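Local atomic coordinates of transcriptional regulator, MerR family (Bacillus thuringiensis serovar konkukian, PDB entry 3GPV), a protein that probably binds DNA as a transcription factor of the MerR family, joined to a second copy of itself through long helices. Residues B[21-26]-B[31-36]; B[42-47]-B[60-65]; B[80-85]-B[97-102]. All blocks are in the same frame, centred on the assembly; numbering follows the deposited sequence.

Contact 1 of 3, residues B[21-26]-B[31-36]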
# COMPACT_ATOMS: atom_id res chain seq x y z
N GLN B 21 0.83 -4.65 -25.52
CA GLN B 21 0.27 -5.97 -25.25
C GLN B 21 0.61 -6.38 -23.82
O GLN B 21 -0.20 -6.97 -23.12
CB GLN B 21 0.83 -7.00 -26.23
CG GLN B 21 0.53 -6.68 -27.69
CD GLN B 21 1.27 -7.58 -28.66
OE1 GLN B 21 2.45 -7.88 -28.47
NE2 GLN B 21 0.59 -8.00 -29.72
N VAL B 22 1.82 -6.05 -23.40
CA VAL B 22 2.26 -6.39 -22.06
C VAL B 22 1.39 -5.67 -21.03
O VAL B 22 1.06 -6.22 -19.99
CB VAL B 22 3.74 -6.03 -21.85
CG1 VAL B 22 4.13 -6.21 -20.41
CG2 VAL B 22 4.60 -6.92 -22.73
N ALA B 23 1.01 -4.43 -21.34
CA ALA B 23 0.17 -3.64 -20.45
C ALA B 23 -1.16 -4.35 -20.27
O ALA B 23 -1.68 -4.45 -19.16
CB ALA B 23 -0.06 -2.25 -21.01
N LYS B 24 -1.70 -4.86 -21.37
CA LYS B 24 -2.96 -5.58 -21.30
C LYS B 24 -2.80 -6.86 -20.49
O LYS B 24 -3.63 -7.15 -19.62
CB LYS B 24 -3.45 -5.90 -22.71
CG LYS B 24 -3.63 -4.69 -23.60
CD LYS B 24 -4.26 -5.03 -24.93
CE LYS B 24 -4.47 -3.77 -25.77
NZ LYS B 24 -5.17 -4.06 -27.06
N MSE B 25 -1.76 -7.64 -20.76
CA MSE B 25 -1.58 -8.87 -20.01
C MSE B 25 -1.35 -8.58 -18.54
O MSE B 25 -1.84 -9.32 -17.69
CB MSE B 25 -0.41 -9.67 -20.58
CG MSE B 25 -0.68 -10.23 -21.95
SE MSE B 25 0.80 -11.29 -22.57
CE MSE B 25 2.08 -9.99 -23.00
N GLN B 26 -0.62 -7.52 -18.24
CA GLN B 26 -0.34 -7.19 -16.85
C GLN B 26 -1.36 -6.26 -16.23
O GLN B 26 -1.15 -5.77 -15.13
CB GLN B 26 1.07 -6.61 -16.68
CG GLN B 26 2.13 -7.60 -17.10
CD GLN B 26 2.13 -8.85 -16.24
OE1 GLN B 26 2.19 -8.77 -15.01
NE2 GLN B 26 2.06 -10.02 -16.88
N SER B 31 0.51 4.20 -19.79
CA SER B 31 1.28 5.21 -19.08
C SER B 31 1.99 4.66 -17.84
O SER B 31 3.07 5.13 -17.49
CB SER B 31 0.38 6.37 -18.68
OG SER B 31 -0.77 5.90 -18.00
N GLN B 32 1.37 3.69 -17.17
CA GLN B 32 1.98 3.10 -15.98
C GLN B 32 3.29 2.42 -16.34
O GLN B 32 4.29 2.59 -15.65
CB GLN B 32 1.04 2.07 -15.34
CG GLN B 32 -0.06 2.68 -14.48
CD GLN B 32 -0.94 1.63 -13.83
OE1 GLN B 32 -1.62 0.86 -14.51
NE2 GLN B 32 -0.93 1.59 -12.50
N ILE B 33 3.28 1.65 -17.42
CA ILE B 33 4.47 0.95 -17.86
C ILE B 33 5.55 1.93 -18.32
O ILE B 33 6.73 1.69 -18.14
CB ILE B 33 4.16 -0.01 -19.02
CG1 ILE B 33 3.14 -1.04 -18.55
CG2 ILE B 33 5.43 -0.72 -19.49
CD1 ILE B 33 2.87 -2.12 -19.55
N ARG B 34 5.13 3.05 -18.90
CA ARG B 34 6.08 4.04 -19.36
C ARG B 34 6.77 4.71 -18.19
O ARG B 34 7.92 5.14 -18.29
CB ARG B 34 5.39 5.05 -20.27
CG ARG B 34 5.15 4.51 -21.67
CD ARG B 34 4.28 5.43 -22.51
NE ARG B 34 4.08 4.90 -23.85
CZ ARG B 34 3.18 5.35 -24.72
NH1 ARG B 34 2.38 6.35 -24.38
NH2 ARG B 34 3.07 4.80 -25.92
N TYR B 35 6.06 4.80 -17.07
CA TYR B 35 6.63 5.41 -15.87
C TYR B 35 7.81 4.56 -15.43
O TYR B 35 8.90 5.08 -15.13
CB TYR B 35 5.59 5.46 -14.75
CG TYR B 35 6.14 5.94 -13.43
CD1 TYR B 35 6.75 7.19 -13.32
CD2 TYR B 35 6.04 5.16 -12.29
CE1 TYR B 35 7.24 7.65 -12.11
CE2 TYR B 35 6.53 5.60 -11.06
CZ TYR B 35 7.12 6.85 -10.98
OH TYR B 35 7.60 7.30 -9.77
N TYR B 36 7.60 3.24 -15.39
CA TYR B 36 8.65 2.31 -15.01
C TYR B 36 9.80 2.43 -15.99
O TYR B 36 10.96 2.26 -15.63
CB TYR B 36 8.11 0.88 -15.00
CG TYR B 36 7.07 0.62 -13.93
CD1 TYR B 36 7.34 0.89 -12.60
CD2 TYR B 36 5.84 0.05 -14.25
CE1 TYR B 36 6.41 0.61 -11.60
CE2 TYR B 36 4.90 -0.23 -13.26
CZ TYR B 36 5.20 0.05 -11.93
OH TYR B 36 4.28 -0.23 -10.94
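I33 reaches across from helix 30-38 to meet A23 and V22 on helix 19-25, joining the two helices of the helix-turn-helix that opens the MerR-type DNA-binding region. I33 has the most surface buried of the three. Its CG1 stands anti to its own carbonyl carbon (chi1 -60°), and an extended chi2 of -174° puts CD1 on A23. Isoleucine suits this place because the CG1-CD1 arm can span the gap and make the contact, while CG2 takes the position anti to the backbone N. Opposite it lies A23, whose CA comes within 6.8 Å of the I33 CA, an approach that a small methyl side chain permits. V22 adds a more distant contact, with its CG1 4.4 Å from I33 CD1. Its side chain packs on L60 and L63 of helix 57-70 as well as on I33, a buried place that a compact, branched apolar residue fills well. L28 also packs on I33, and all three residues of the contact are buried. Outside this apolar line, at the start of helix 30-38, Q32 OE1 accepts a hydrogen bond from T29 N, while Q26 is the first residue after helix 19-25 to leave helical geometry. The packing is tightest at the alanine, where I33 CD1 wedges in 3.2 Å from A23 CA and 3.3 Å from A23 CB, closer than usual carbon-carbon contact.

Contact 2 of 3, residues B[42-47]-B[60-65]; sequences FPFLQR and LKYLEM
F44 and Y62 lie one over the other in an offset stack, their ring centroids 4.7 Å apart and their planes tilted by 21°. The overlap is staggered toward the root of the tyrosine: Y62 CB stands over the phenylalanine face, 3.8 Å from the F44 centroid, as a CH-pi donor, and approaches F44 CZ to 3.4 Å. F44 is turned there by a chi1 of 47°, which sets CG between its backbone N and carbonyl carbon. Across the opposite face of the same ring lies F42 CA, 3.8 Å above the plane, so the flat side chain is sandwiched between its own chain and helix 57-70. The six residues 42-47 lead from the helix-turn-helix into the hairpin of strands 46-47 and 53-55, the wing of the winged-helix fold. A type I turn spans F42 to L45, with the CB of F44 directed at the helix and the F42 ring coming nearer at its end. F42, buried, makes a thinner contact, with its CE1 3.9 Å from L63 CD1. It also meets F55 of the wing edge-to-face and touches I33 and Y36, a place that suits a broad apolar ring. Away from this core the segments part. Q46 and R47 are exposed on the strand, where polar side chains are at home, and R47 NH1 donates to G51 O within the hairpin. K61, on the solvent side of the helix, has a long, weak ion pair with E57.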
# COMPACT_ATOMS: atom_id res chain seq x y z
N PHE B 42 13.66 -0.95 -17.19
CA PHE B 42 13.70 -1.92 -18.28
C PHE B 42 14.96 -1.80 -19.14
O PHE B 42 14.86 -1.63 -20.36
CB PHE B 42 12.48 -1.74 -19.20
CG PHE B 42 11.16 -1.73 -18.49
CD1 PHE B 42 10.87 -2.67 -17.50
CD2 PHE B 42 10.18 -0.81 -18.84
CE1 PHE B 42 9.63 -2.69 -16.88
CE2 PHE B 42 8.93 -0.82 -18.23
CZ PHE B 42 8.65 -1.76 -17.25
N PRO B 43 16.15 -1.89 -18.53
CA PRO B 43 17.37 -1.78 -19.33
C PRO B 43 17.56 -3.00 -20.21
O PRO B 43 18.37 -3.00 -21.13
CB PRO B 43 18.47 -1.68 -18.27
CG PRO B 43 17.75 -1.15 -17.05
CD PRO B 43 16.46 -1.92 -17.09
N PHE B 44 16.78 -4.04 -19.93
CA PHE B 44 16.85 -5.31 -20.64
C PHE B 44 15.93 -5.44 -21.85
O PHE B 44 15.81 -6.51 -22.43
CB PHE B 44 16.54 -6.42 -19.66
CG PHE B 44 15.33 -6.14 -18.81
CD1 PHE B 44 14.05 -6.28 -19.33
CD2 PHE B 44 15.48 -5.71 -17.50
CE1 PHE B 44 12.94 -5.98 -18.56
CE2 PHE B 44 14.37 -5.40 -16.72
CZ PHE B 44 13.10 -5.54 -17.25
N LEU B 45 15.27 -4.35 -22.22
CA LEU B 45 14.36 -4.40 -23.35
C LEU B 45 15.09 -4.50 -24.69
O LEU B 45 16.07 -3.80 -24.93
CB LEU B 45 13.45 -3.17 -23.33
CG LEU B 45 11.96 -3.47 -23.12
CD1 LEU B 45 11.78 -4.65 -22.16
CD2 LEU B 45 11.28 -2.23 -22.60
N GLN B 46 14.61 -5.41 -25.54
CA GLN B 46 15.20 -5.64 -26.85
C GLN B 46 14.59 -4.77 -27.94
O GLN B 46 13.76 -3.90 -27.66
CB GLN B 46 15.03 -7.11 -27.24
CG GLN B 46 16.34 -7.85 -27.42
CD GLN B 46 17.05 -8.11 -26.11
OE1 GLN B 46 16.56 -8.84 -25.25
NE2 GLN B 46 18.23 -7.51 -25.95
N ARG B 47 15.01 -5.02 -29.17
CA ARG B 47 14.56 -4.29 -30.36
C ARG B 47 13.98 -5.27 -31.37
O ARG B 47 14.45 -6.39 -31.50
CB ARG B 47 15.74 -3.58 -31.02
CG ARG B 47 16.48 -2.60 -30.14
CD ARG B 47 15.90 -1.21 -30.29
NE ARG B 47 16.53 -0.26 -29.37
CZ ARG B 47 16.04 0.94 -29.10
NH1 ARG B 47 14.92 1.34 -29.69
NH2 ARG B 47 16.66 1.73 -28.24
N LEU B 60 9.74 -10.17 -19.62
CA LEU B 60 8.49 -10.29 -18.88
C LEU B 60 8.70 -10.83 -17.46
O LEU B 60 8.04 -10.39 -16.52
CB LEU B 60 7.51 -11.19 -19.64
CG LEU B 60 7.00 -10.63 -20.97
CD1 LEU B 60 6.08 -11.63 -21.63
CD2 LEU B 60 6.27 -9.33 -20.73
N LYS B 61 9.61 -11.80 -17.32
CA LYS B 61 9.90 -12.37 -16.01
C LYS B 61 10.40 -11.24 -15.11
O LYS B 61 10.00 -11.13 -13.96
CB LYS B 61 10.96 -13.47 -16.12
CG LYS B 61 10.45 -14.71 -16.86
CD LYS B 61 11.57 -15.69 -17.18
CE LYS B 61 11.04 -16.92 -17.93
NZ LYS B 61 12.14 -17.76 -18.49
N TYR B 62 11.26 -10.39 -15.66
CA TYR B 62 11.77 -9.25 -14.90
C TYR B 62 10.63 -8.28 -14.56
O TYR B 62 10.59 -7.70 -13.47
CB TYR B 62 12.83 -8.51 -15.71
CG TYR B 62 14.25 -9.03 -15.55
CD1 TYR B 62 14.83 -9.13 -14.29
CD2 TYR B 62 15.02 -9.34 -16.66
CE1 TYR B 62 16.15 -9.54 -14.14
CE2 TYR B 62 16.34 -9.75 -16.53
CZ TYR B 62 16.90 -9.84 -15.27
OH TYR B 62 18.21 -10.23 -15.12
N LEU B 63 9.69 -8.10 -15.49
CA LEU B 63 8.57 -7.20 -15.23
C LEU B 63 7.70 -7.71 -14.09
O LEU B 63 7.21 -6.93 -13.27
CB LEU B 63 7.70 -7.03 -16.48
CG LEU B 63 6.39 -6.25 -16.26
CD1 LEU B 63 6.68 -4.87 -15.69
CD2 LEU B 63 5.63 -6.12 -17.57
N GLU B 64 7.48 -9.02 -14.04
CA GLU B 64 6.67 -9.59 -12.99
C GLU B 64 7.30 -9.34 -11.63
O GLU B 64 6.59 -9.09 -10.66
CB GLU B 64 6.46 -11.08 -13.22
CG GLU B 64 5.58 -11.37 -14.44
CD GLU B 64 5.08 -12.80 -14.50
OE1 GLU B 64 4.47 -13.26 -13.51
OE2 GLU B 64 5.29 -13.46 -15.54
N MSE B 65 8.63 -9.39 -11.57
CA MSE B 65 9.29 -9.14 -10.29
C MSE B 65 9.22 -7.66 -9.98
O MSE B 65 8.97 -7.28 -8.85
CB MSE B 65 10.74 -9.62 -10.27
CG MSE B 65 11.42 -9.40 -8.91
SE MSE B 65 10.58 -10.32 -7.38
CE MSE B 65 11.04 -12.11 -7.95

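Contact 3 of 3, residues B[80-85]-B[97-102]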
# COMPACT_ATOMS: atom_id res chain seq x y z
N LYS B 80 15.27 -0.38 -8.79
CA LYS B 80 16.18 -0.11 -9.89
C LYS B 80 17.54 -0.70 -9.55
O LYS B 80 18.23 -1.22 -10.42
CB LYS B 80 16.30 1.40 -10.13
CG LYS B 80 17.21 1.76 -11.29
CD LYS B 80 17.10 3.23 -11.68
CE LYS B 80 17.48 4.16 -10.52
NZ LYS B 80 17.35 5.61 -10.88
N GLN B 81 17.91 -0.61 -8.28
CA GLN B 81 19.17 -1.14 -7.80
C GLN B 81 19.18 -2.65 -7.99
O GLN B 81 20.21 -3.25 -8.30
CB GLN B 81 19.35 -0.80 -6.32
CG GLN B 81 20.70 -1.14 -5.76
CD GLN B 81 20.95 -0.44 -4.44
OE1 GLN B 81 20.22 -0.62 -3.47
NE2 GLN B 81 21.99 0.39 -4.40
N PHE B 82 18.01 -3.26 -7.82
CA PHE B 82 17.85 -4.70 -7.99
C PHE B 82 18.07 -5.06 -9.46
O PHE B 82 18.71 -6.05 -9.78
CB PHE B 82 16.45 -5.13 -7.56
CG PHE B 82 16.09 -6.52 -7.99
CD1 PHE B 82 16.66 -7.63 -7.36
CD2 PHE B 82 15.22 -6.74 -9.05
CE1 PHE B 82 16.37 -8.92 -7.78
CE2 PHE B 82 14.92 -8.03 -9.47
CZ PHE B 82 15.49 -9.12 -8.83
N ILE B 83 17.50 -4.24 -10.33
CA ILE B 83 17.60 -4.44 -11.77
C ILE B 83 19.03 -4.26 -12.24
O ILE B 83 19.55 -5.07 -13.01
CB ILE B 83 16.70 -3.45 -12.50
CG1 ILE B 83 15.25 -3.71 -12.11
CG2 ILE B 83 16.89 -3.57 -14.00
CD1 ILE B 83 14.30 -2.59 -12.53
N ASP B 84 19.68 -3.19 -11.79
CA ASP B 84 21.05 -2.92 -12.18
C ASP B 84 21.95 -4.06 -11.74
O ASP B 84 22.83 -4.49 -12.49
CB ASP B 84 21.54 -1.60 -11.59
CG ASP B 84 20.82 -0.40 -12.18
OD1 ASP B 84 20.52 -0.42 -13.39
OD2 ASP B 84 20.57 0.58 -11.44
N TRP B 85 21.74 -4.56 -10.53
CA TRP B 85 22.54 -5.68 -10.02
C TRP B 85 22.30 -6.92 -10.86
O TRP B 85 23.24 -7.66 -11.16
CB TRP B 85 22.20 -6.00 -8.56
CG TRP B 85 22.81 -5.08 -7.56
CD1 TRP B 85 23.93 -4.32 -7.72
CD2 TRP B 85 22.36 -4.86 -6.22
NE1 TRP B 85 24.22 -3.65 -6.56
CE2 TRP B 85 23.27 -3.96 -5.62
CE3 TRP B 85 21.29 -5.34 -5.46
CZ2 TRP B 85 23.14 -3.53 -4.29
CZ3 TRP B 85 21.15 -4.91 -4.14
CH2 TRP B 85 22.07 -4.01 -3.57
N LEU B 97 20.49 -11.57 -3.28
CA LEU B 97 19.95 -12.54 -2.33
C LEU B 97 19.59 -11.80 -1.05
O LEU B 97 18.53 -12.03 -0.46
CB LEU B 97 20.98 -13.63 -2.03
CG LEU B 97 20.62 -14.61 -0.90
CD1 LEU B 97 19.34 -15.34 -1.22
CD2 LEU B 97 21.75 -15.60 -0.69
N LYS B 98 20.47 -10.91 -0.63
CA LYS B 98 20.23 -10.14 0.57
C LYS B 98 18.98 -9.26 0.43
O LYS B 98 18.14 -9.24 1.34
CB LYS B 98 21.46 -9.28 0.90
CG LYS B 98 21.29 -8.32 2.08
CD LYS B 98 20.66 -8.97 3.32
CE LYS B 98 21.47 -10.16 3.82
NZ LYS B 98 20.89 -10.71 5.07
N LEU B 99 18.86 -8.55 -0.69
CA LEU B 99 17.73 -7.66 -0.94
C LEU B 99 16.40 -8.40 -0.86
O LEU B 99 15.44 -7.91 -0.27
CB LEU B 99 17.85 -7.00 -2.32
CG LEU B 99 17.44 -5.52 -2.41
CD1 LEU B 99 17.21 -5.15 -3.86
CD2 LEU B 99 16.17 -5.27 -1.60
N MSE B 100 16.35 -9.59 -1.45
CA MSE B 100 15.14 -10.38 -1.43
C MSE B 100 14.81 -10.83 -0.03
O MSE B 100 13.65 -10.78 0.38
CB MSE B 100 15.26 -11.61 -2.35
CG MSE B 100 15.21 -11.28 -3.81
SE MSE B 100 13.50 -10.48 -4.35
CE MSE B 100 14.13 -8.67 -4.51
N LYS B 101 15.83 -11.25 0.72
CA LYS B 101 15.61 -11.71 2.08
C LYS B 101 15.04 -10.59 2.92
O LYS B 101 14.15 -10.81 3.73
CB LYS B 101 16.91 -12.27 2.68
CG LYS B 101 17.30 -13.62 2.06
CD LYS B 101 18.55 -14.21 2.70
CE LYS B 101 18.29 -14.62 4.13
NZ LYS B 101 19.51 -15.20 4.78
N GLN B 102 15.52 -9.37 2.72
CA GLN B 102 14.98 -8.26 3.50
C GLN B 102 13.53 -8.00 3.08
O GLN B 102 12.65 -7.76 3.92
CB GLN B 102 15.82 -7.00 3.29
CG GLN B 102 17.28 -7.18 3.68
CD GLN B 102 18.10 -5.91 3.51
OE1 GLN B 102 18.07 -5.29 2.46
NE2 GLN B 102 18.84 -5.53 4.56
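L99 projects between F82 and W85, and its CD1 serves both: it lies 3.8 Å from F82 CB and 4.0 Å from W85 CZ3. The leucine and tryptophan side chains cross at about a right angle, CD1 and CG of L99 touching CZ3 of the six-membered ring. Beside them M100, present as selenomethionine, brings its CE to 4.0 Å from F82 CD1. Bends at chi2 and chi3 fold this flexible chain back to the phenylalanine, and its SE, 5.4 Å from the F82 centroid and oblique to the ring, makes a Met-aromatic contact. The CB of F82 is directed at the facing helix, with CG anti to the backbone N (chi1 167°). Further out, W85 is flanked by its own helix and the next: Q81 O lies 3.1 Å above the indole plane, near the rim, and H95 packs on the ring edge-to-face. W85 O accepts a hydrogen bond from T92 OG1, joining the last turn of helix 76-88 to the loop before helix 93-128. M65 and L69 of helix 57-70 cover F82, and L69 also touches M100. From the second subunit, Y128 packs on F82 and I121 on M100. Running roughly antiparallel, at 149° with a closest axis approach of 11.0 Å, helix 76-88 and the first part of helix 93-128 form a helical hairpin. The long helix continues into a predicted coiled coil, consistent with the antiparallel coiled-coil dimer of MerR regulators.

The three contacts follow one another along the chain and form a path from the helix-turn-helix to the dimer interface. Contacts 1 and 2 have centres 11 Å apart and share a core, with V22 CG1 3.2 Å from L63 CD2. Contact 2 in turn meets contact 3, centre to centre 15 Å, where P43 CD lies 3.5 Å from I83 CG2 and M65 SE 4.2 Å from M100 SE. Contacts 1 and 3 do not touch: their centres are 22 Å apart and their nearest atoms about 7 Å. Helix 57-70 lies between them and packs on both. Through M65, which packs on K124 of the second subunit, contact 2 also reaches the partner chain.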